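Local coordinates for 3-oxoacyl-[acyl-carrier-protein] synthase, mitochondrial (Arabidopsis thaliana, PDB 2IX4) that catalyses the condensation steps of mitochondrial fatty acid synthesis, adding two carbons from malonyl-ACP to a growing acyl chain, at residues E261-R265 and R266-I270. Sequence-based numbering, arbitrary orientation.
Sequences EHAKR and RGAKI
Ala-263 and Ala-268 meet where the chain turns out of a short helix, and the straightest bond of the turn joins them: Ala-268 N donates to Ala-263 O over 3.1 Å, with an N-H...O angle of 165°. On this packed side the Ala-263 methyl also receives the end of Ile-270, CD1 lying 4.2 Å from CB. Both side chains rest on Val-4 of strand 3-12, so the helix end is fitted against the central sheet of the thiolase-like fold. Arg-266 lines the same side. With CG held between its own backbone N and carbonyl carbon (chi1 66°), the chain runs extended from CG to NE alongside the last helical carbonyls; CG comes within 3.6 Å of His-262 O, and CD lies 4.1 Å from His-262 CE1. Ring and guanidinium planes stand 55° apart, which rules out a parallel stack. Ala-268 CB sits over the centre of one face of the Arg-266 guanidinium, 3.6 Å above its plane. The reversal is a Schellman motif: Gly-267 takes positive phi, a conformation that favours glycine, and its N reaches Lys-264 O from well above the carbonyl plane at 3.2 Å, while the Ala-268 bond closes the wider loop. Glu-258, in the preceding strand 251-259, accepts a hydrogen bond from His-262 ND1 and forms a salt bridge with Arg-266 NH2. Were Arg-266 shortened to an alanine, Glu-258 would probably lose its salt-bridge partner, and the Ala-268 methyl the flat surface it now covers. The solvent side is looser. There Lys-264 points its CB away from the following residues and forms a salt bridge with Glu-261 within the helix, NZ meeting OE2 at 3.2 Å from above the carboxylate plane, and the bent chain of Arg-265 leads outward from the turn.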
loop_
_atom_site.group_PDB
_atom_site.type_symbol
_atom_site.label_atom_id
_atom_site.label_comp_id
_atom_site.label_asym_id
_atom_site.label_seq_id
_atom_site.Cartn_x
_atom_site.Cartn_y
_atom_site.Cartn_z
ATOM N N GLU A 261 19.072 -8.472 -19.578
ATOM C CA GLU A 261 20.445 -8.197 -20.027
ATOM C C GLU A 261 21.398 -7.969 -18.854
ATOM O O GLU A 261 22.551 -8.407 -18.892
ATOM C CB GLU A 261 20.491 -7.008 -20.995
ATOM C CG GLU A 261 19.746 -7.234 -22.312
ATOM C CD GLU A 261 20.300 -8.396 -23.124
ATOM O OE1 GLU A 261 21.535 -8.609 -23.121
ATOM O OE2 GLU A 261 19.493 -9.092 -23.773
ATOM N N HIS A 262 20.903 -7.285 -17.822
ATOM C CA HIS A 262 21.646 -7.062 -16.582
ATOM C C HIS A 262 22.025 -8.394 -15.925
ATOM O O HIS A 262 23.170 -8.584 -15.505
ATOM C CB HIS A 262 20.815 -6.199 -15.620
ATOM C CG HIS A 262 21.548 -5.783 -14.381
ATOM N ND1 HIS A 262 21.588 -6.559 -13.241
ATOM C CD2 HIS A 262 22.262 -4.666 -14.099
ATOM C CE1 HIS A 262 22.300 -5.942 -12.315
ATOM N NE2 HIS A 262 22.718 -4.791 -12.809
ATOM N N ALA A 263 21.059 -9.311 -15.857
ATOM C CA ALA A 263 21.271 -10.649 -15.289
ATOM C C ALA A 263 22.288 -11.474 -16.078
ATOM O O ALA A 263 23.152 -12.130 -15.490
ATOM C CB ALA A 263 19.942 -11.399 -15.184
ATOM N N LYS A 264 22.181 -11.436 -17.407
ATOM C CA LYS A 264 23.077 -12.200 -18.281
ATOM C C LYS A 264 24.517 -11.702 -18.213
ATOM O O LYS A 264 25.455 -12.501 -18.234
ATOM C CB LYS A 264 22.583 -12.183 -19.728
ATOM C CG LYS A 264 21.403 -13.112 -20.005
ATOM C CD LYS A 264 21.147 -13.271 -21.498
ATOM C CE LYS A 264 20.550 -12.009 -22.111
ATOM N NZ LYS A 264 20.419 -12.119 -23.590
ATOM N N ARG A 265 24.677 -10.381 -18.127
ATOM C CA ARG A 265 25.993 -9.740 -18.040
ATOM C C ARG A 265 26.826 -10.226 -16.856
ATOM O O ARG A 265 28.019 -10.492 -17.003
ATOM C CB ARG A 265 25.836 -8.220 -17.968
ATOM C CG ARG A 265 25.861 -7.525 -19.314
ATOM C CD ARG A 265 27.225 -6.913 -19.595
ATOM N NE ARG A 265 27.390 -5.611 -18.946
ATOM C CZ ARG A 265 28.511 -4.890 -18.972
ATOM N NH1 ARG A 265 29.585 -5.332 -19.615
ATOM N NH2 ARG A 265 28.558 -3.717 -18.351
ATOM N N ARG A 266 26.192 -10.338 -15.690
ATOM C CA ARG A 266 26.888 -10.734 -14.464
ATOM C C ARG A 266 26.907 -12.247 -14.232
ATOM O O ARG A 266 27.435 -12.717 -13.219
ATOM C CB ARG A 266 26.308 -9.996 -13.251
ATOM C CG ARG A 266 24.871 -10.343 -12.906
ATOM C CD ARG A 266 24.376 -9.459 -11.777
ATOM N NE ARG A 266 23.143 -9.957 -11.178
ATOM C CZ ARG A 266 23.089 -10.781 -10.136
ATOM N NH1 ARG A 266 24.207 -11.220 -9.565
ATOM N NH2 ARG A 266 21.912 -11.169 -9.665
ATOM N N GLY A 267 26.333 -13.000 -15.169
ATOM C CA GLY A 267 26.327 -14.461 -15.109
ATOM C C GLY A 267 25.443 -15.030 -14.013
ATOM O O GLY A 267 25.782 -16.041 -13.398
ATOM N N ALA A 268 24.309 -14.379 -13.771
ATOM C CA ALA A 268 23.379 -14.816 -12.738
ATOM C C ALA A 268 22.525 -15.968 -13.248
ATOM O O ALA A 268 22.175 -16.017 -14.429
ATOM C CB ALA A 268 22.499 -13.658 -12.295
ATOM N N LYS A 269 22.196 -16.902 -12.360
ATOM C CA LYS A 269 21.289 -17.976 -12.728
ATOM C C LYS A 269 19.864 -17.441 -12.727
ATOM O O LYS A 269 19.487 -16.642 -11.872
ATOM C CB LYS A 269 21.461 -19.218 -11.836
ATOM C CG LYS A 269 21.267 -19.016 -10.337
ATOM C CD LYS A 269 19.906 -19.524 -9.870
ATOM C CE LYS A 269 19.975 -20.088 -8.452
ATOM N NZ LYS A 269 20.555 -19.124 -7.478
ATOM N N ILE A 270 19.092 -17.865 -13.717
ATOM C CA ILE A 270 17.754 -17.340 -13.923
ATOM C C ILE A 270 16.731 -18.452 -13.728
ATOM O O ILE A 270 16.811 -19.501 -14.371
ATOM C CB ILE A 270 17.626 -16.698 -15.325
ATOM C CG1 ILE A 270 18.544 -15.474 -15.431
ATOM C CG2 ILE A 270 16.182 -16.316 -15.612
ATOM C CD1 ILE A 270 18.864 -15.048 -16.850
#